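Local structure of probable glucarate dehydratase (Mycobacterium smegmatis str. MC2 155, 3VDG) at residues I205-G218 / L232-N246. The protein probably dehydrates glucarate or a related acid sugar, as a metal-dependent member of the enolase superfamily. Numbering follows the deposited sequence. Where two conformers were deposited one is given.
With NA (sodium ion), chain C; FMT (formic acid), chain B.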
# COMPACT_ATOMS: atom_id res chain seq x y z
N ILE A 205 30.34 13.39 -11.47
CA ILE A 205 29.95 12.39 -12.45
C ILE A 205 31.11 11.49 -12.93
O ILE A 205 30.89 10.32 -13.22
CB ILE A 205 29.24 13.05 -13.64
CG1 ILE A 205 27.86 13.57 -13.19
CG2 ILE A 205 29.10 12.06 -14.79
CD1 ILE A 205 27.24 14.57 -14.13
N ASP A 206 32.32 12.03 -12.99
CA ASP A 206 33.52 11.21 -13.24
C ASP A 206 33.66 10.15 -12.15
O ASP A 206 34.04 9.03 -12.42
CB ASP A 206 34.79 12.06 -13.24
CG ASP A 206 34.95 12.87 -14.52
OD1 ASP A 206 34.17 12.63 -15.46
OD2 ASP A 206 35.84 13.75 -14.58
N GLU A 207 33.38 10.53 -10.91
CA GLU A 207 33.58 9.63 -9.78
C GLU A 207 32.42 8.61 -9.65
O GLU A 207 32.66 7.43 -9.42
CB GLU A 207 33.82 10.45 -8.51
CG GLU A 207 33.69 9.72 -7.18
CD GLU A 207 34.92 8.92 -6.81
OE1 GLU A 207 35.84 8.81 -7.65
OE2 GLU A 207 34.95 8.39 -5.68
N TYR A 208 31.18 9.04 -9.84
CA TYR A 208 30.02 8.19 -9.55
C TYR A 208 29.25 7.67 -10.75
O TYR A 208 28.58 6.64 -10.67
CB TYR A 208 29.06 8.92 -8.59
CG TYR A 208 29.66 9.08 -7.22
CD1 TYR A 208 29.55 8.07 -6.27
CD2 TYR A 208 30.37 10.21 -6.87
CE1 TYR A 208 30.11 8.19 -5.02
CE2 TYR A 208 30.95 10.34 -5.61
CZ TYR A 208 30.80 9.33 -4.69
OH TYR A 208 31.36 9.44 -3.43
N GLY A 209 29.32 8.37 -11.88
CA GLY A 209 28.64 7.92 -13.09
C GLY A 209 27.16 8.29 -13.16
O GLY A 209 26.45 7.78 -14.02
N PHE A 210 26.71 9.21 -12.29
CA PHE A 210 25.30 9.60 -12.27
C PHE A 210 24.81 9.99 -13.66
O PHE A 210 25.51 10.69 -14.39
CB PHE A 210 25.06 10.77 -11.30
CG PHE A 210 25.44 10.47 -9.88
CD1 PHE A 210 24.90 9.37 -9.22
CD2 PHE A 210 26.29 11.32 -9.18
CE1 PHE A 210 25.23 9.10 -7.90
CE2 PHE A 210 26.62 11.06 -7.86
CZ PHE A 210 26.09 9.95 -7.21
N SER A 211 23.60 9.58 -14.01
CA SER A 211 23.00 9.79 -15.33
C SER A 211 21.95 10.90 -15.34
O SER A 211 21.36 11.16 -16.38
CB SER A 211 22.27 8.51 -15.76
OG SER A 211 21.12 8.31 -14.94
N ALA A 212 21.67 11.47 -14.17
CA ALA A 212 20.67 12.56 -14.02
C ALA A 212 21.27 13.57 -13.05
O ALA A 212 22.12 13.21 -12.22
CB ALA A 212 19.34 12.04 -13.50
N ILE A 213 20.87 14.83 -13.16
CA ILE A 213 21.54 15.87 -12.40
C ILE A 213 20.51 16.79 -11.76
O ILE A 213 19.53 17.20 -12.40
CB ILE A 213 22.45 16.73 -13.31
CG1 ILE A 213 23.49 15.87 -14.03
CG2 ILE A 213 23.13 17.82 -12.51
CD1 ILE A 213 24.33 16.65 -15.04
N LYS A 214 20.72 17.11 -10.49
CA LYS A 214 19.81 18.03 -9.83
C LYS A 214 20.60 19.21 -9.29
O LYS A 214 21.67 19.02 -8.75
CB LYS A 214 19.13 17.32 -8.65
CG LYS A 214 18.39 18.27 -7.72
CD LYS A 214 17.73 17.53 -6.55
CE LYS A 214 16.91 18.48 -5.70
NZ LYS A 214 16.11 17.75 -4.68
N LEU A 215 20.05 20.42 -9.41
CA LEU A 215 20.68 21.61 -8.82
C LEU A 215 19.83 22.18 -7.66
O LEU A 215 18.63 22.44 -7.83
CB LEU A 215 20.90 22.70 -9.88
CG LEU A 215 21.48 24.05 -9.40
CD1 LEU A 215 22.88 23.84 -8.85
CD2 LEU A 215 21.49 25.10 -10.51
N LYS A 216 20.46 22.35 -6.51
CA LYS A 216 19.82 23.03 -5.38
C LYS A 216 19.92 24.54 -5.65
O LYS A 216 21.02 25.10 -5.67
CB LYS A 216 20.55 22.70 -4.07
CG LYS A 216 19.95 23.40 -2.84
CD LYS A 216 19.01 22.48 -2.07
CE LYS A 216 17.84 21.99 -2.91
NZ LYS A 216 16.92 21.14 -2.08
N GLY A 217 18.77 25.15 -5.91
CA GLY A 217 18.70 26.58 -6.23
C GLY A 217 18.09 27.37 -5.09
O GLY A 217 18.13 26.94 -3.93
N GLY A 218 17.50 28.51 -5.39
CA GLY A 218 16.96 29.39 -4.35
C GLY A 218 18.05 30.19 -3.64
O GLY A 218 17.80 30.84 -2.63
N LEU A 232 24.76 23.35 -17.68
CA LEU A 232 24.75 21.91 -17.43
C LEU A 232 24.24 21.19 -18.67
O LEU A 232 24.81 20.17 -19.06
CB LEU A 232 23.89 21.55 -16.21
CG LEU A 232 24.54 21.96 -14.89
CD1 LEU A 232 23.52 21.96 -13.75
CD2 LEU A 232 25.71 21.03 -14.55
N ARG A 233 23.17 21.71 -19.26
CA ARG A 233 22.60 21.08 -20.45
C ARG A 233 23.66 21.05 -21.56
O ARG A 233 23.80 20.05 -22.29
CB ARG A 233 21.34 21.82 -20.92
CG ARG A 233 20.75 21.40 -22.26
CD ARG A 233 20.58 19.89 -22.43
NE ARG A 233 19.42 19.34 -21.71
CZ ARG A 233 19.49 18.37 -20.80
NH1 ARG A 233 20.67 17.84 -20.48
NH2 ARG A 233 18.39 17.94 -20.19
N ALA A 234 24.41 22.14 -21.69
CA ALA A 234 25.46 22.23 -22.72
C ALA A 234 26.56 21.22 -22.47
O ALA A 234 27.04 20.57 -23.40
CB ALA A 234 26.04 23.64 -22.79
N ALA A 235 26.96 21.06 -21.22
CA ALA A 235 28.05 20.13 -20.90
C ALA A 235 27.63 18.65 -20.90
O ALA A 235 28.47 17.77 -21.14
CB ALA A 235 28.70 20.50 -19.58
N PHE A 236 26.35 18.39 -20.62
CA PHE A 236 25.80 17.03 -20.44
C PHE A 236 24.48 16.91 -21.21
O PHE A 236 23.41 16.93 -20.61
CB PHE A 236 25.56 16.77 -18.94
CG PHE A 236 26.81 16.88 -18.10
CD1 PHE A 236 27.69 15.82 -18.01
CD2 PHE A 236 27.11 18.05 -17.43
CE1 PHE A 236 28.85 15.92 -17.24
CE2 PHE A 236 28.25 18.16 -16.67
CZ PHE A 236 29.14 17.09 -16.57
N PRO A 237 24.57 16.82 -22.55
CA PRO A 237 23.40 16.90 -23.43
C PRO A 237 22.34 15.83 -23.17
O PRO A 237 21.17 16.05 -23.45
CB PRO A 237 23.99 16.70 -24.83
CG PRO A 237 25.42 17.08 -24.70
CD PRO A 237 25.82 16.68 -23.31
N ASP A 238 22.75 14.69 -22.64
CA ASP A 238 21.82 13.58 -22.50
C ASP A 238 21.33 13.38 -21.05
O ASP A 238 20.49 12.53 -20.80
CB ASP A 238 22.46 12.29 -23.02
CG ASP A 238 22.73 12.35 -24.52
OD1 ASP A 238 21.85 12.82 -25.26
OD2 ASP A 238 23.82 11.92 -24.94
N HIS A 239 21.85 14.17 -20.12
CA HIS A 239 21.45 14.04 -18.72
C HIS A 239 20.15 14.72 -18.39
O HIS A 239 19.99 15.91 -18.65
CB HIS A 239 22.54 14.59 -17.82
CG HIS A 239 23.74 13.69 -17.68
ND1 HIS A 239 24.48 13.29 -18.74
CD2 HIS A 239 24.33 13.10 -16.56
CE1 HIS A 239 25.48 12.49 -18.33
NE2 HIS A 239 25.39 12.38 -16.99
N PRO A 240 19.19 13.97 -17.82
CA PRO A 240 18.02 14.67 -17.30
C PRO A 240 18.44 15.65 -16.19
O PRO A 240 19.38 15.37 -15.43
CB PRO A 240 17.16 13.53 -16.73
CG PRO A 240 17.57 12.32 -17.52
CD PRO A 240 19.05 12.50 -17.72
N LEU A 241 17.75 16.79 -16.12
CA LEU A 241 18.10 17.88 -15.20
C LEU A 241 16.89 18.26 -14.35
O LEU A 241 15.75 18.24 -14.81
CB LEU A 241 18.54 19.15 -15.97
CG LEU A 241 19.75 19.02 -16.90
CD1 LEU A 241 20.01 20.35 -17.59
CD2 LEU A 241 21.00 18.57 -16.14
N ARG A 242 17.15 18.62 -13.10
CA ARG A 242 16.09 19.06 -12.22
C ARG A 242 16.59 20.27 -11.47
O ARG A 242 17.78 20.39 -11.20
CB ARG A 242 15.78 17.99 -11.18
CG ARG A 242 15.45 16.64 -11.77
CD ARG A 242 15.85 15.60 -10.74
NE ARG A 242 15.62 14.27 -11.24
CZ ARG A 242 15.82 13.17 -10.54
NH1 ARG A 242 16.26 13.24 -9.28
NH2 ARG A 242 15.58 12.00 -11.10
N LEU A 243 15.67 21.15 -11.11
CA LEU A 243 16.03 22.34 -10.36
C LEU A 243 15.08 22.43 -9.16
O LEU A 243 13.89 22.18 -9.30
CB LEU A 243 15.88 23.58 -11.26
CG LEU A 243 16.08 24.98 -10.66
CD1 LEU A 243 17.48 25.12 -10.07
CD2 LEU A 243 15.83 26.03 -11.75
N ASP A 244 15.62 22.80 -8.01
CA ASP A 244 14.85 22.82 -6.77
C ASP A 244 15.24 24.02 -5.93
O ASP A 244 16.27 24.01 -5.26
CB ASP A 244 15.15 21.53 -5.99
CG ASP A 244 14.55 21.53 -4.60
OD1 ASP A 244 13.65 22.36 -4.29
OD2 ASP A 244 14.98 20.68 -3.80
N PRO A 245 14.44 25.09 -5.98
CA PRO A 245 14.80 26.26 -5.19
C PRO A 245 14.12 26.28 -3.82
O PRO A 245 14.08 27.34 -3.18
CB PRO A 245 14.24 27.42 -6.03
CG PRO A 245 12.98 26.83 -6.59
CD PRO A 245 13.31 25.37 -6.89
N ASN A 246 13.57 25.14 -3.37
CA ASN A 246 12.94 25.08 -2.04
C ASN A 246 11.96 26.24 -1.80
O ASN A 246 12.01 26.89 -0.77
CB ASN A 246 14.02 25.07 -0.93
CG ASN A 246 14.71 23.71 -0.79
OD1 ASN A 246 15.93 23.59 -1.00
ND2 ASN A 246 13.95 22.69 -0.43
NA NA C . 13.45 18.85 -3.28
C FMT B . 15.53 19.85 0.87
O1 FMT B . 14.82 19.92 -0.13
O2 FMT B . 15.29 18.92 1.81
O HOH W 1 15.23 18.27 -1.96
O HOH W 2 17.46 25.82 -1.42
O HOH W 3 12.31 20.74 -2.42
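Lys216 and Asp244 lie side by side at the C-terminal ends of two parallel strands, 213-216 and 241-244, and illustrate how a beta-alpha-beta unit of an enolase-type barrel presents polar groups. The Lys216 chain leaves anti to its backbone nitrogen (chi1 179°) and then bends twice, bringing NZ 2.6 Å from Asp244 OD2, above the carboxylate plane. The same NZ reaches Asn246 OD1 at 2.9 Å, where the two side chains meet at about a right angle; Tyr172 is a further partner. Lys214 instead stays extended and passes obliquely across Asp244, its NZ making a weak 3.3 Å bond to OD2, while Asp370 is its stronger partner and Glu269 a further salt bridge. Asp244 OD2 binds the sodium ion at 2.4 Å, with Glu269 and Asn292 completing the protein ligands; OD1 accepts a hydrogen bond from the backbone N of Asn246, forming an Asx turn.

On the helix-facing side, Leu215 and Leu243 run alongside each other; Ile213 sets CB against Leu241 CD2 (3.7 Å) and CD1 against Phe236 CD2 (3.9 Å). Farther out, Ile205 CD1 sits over one face of the Phe236 ring in a CH-pi contact, and His239 NE2 gives a weak edge-on bond to Phe210 O.

The chemistry implies three layers: a parallel backbone ladder from Pro240 to Gly217, an apolar face packing strands on helix ends, and a polar end where both lysines converge on the sodium-binding oxygen, consistent with the family's Lys-X-Lys motif.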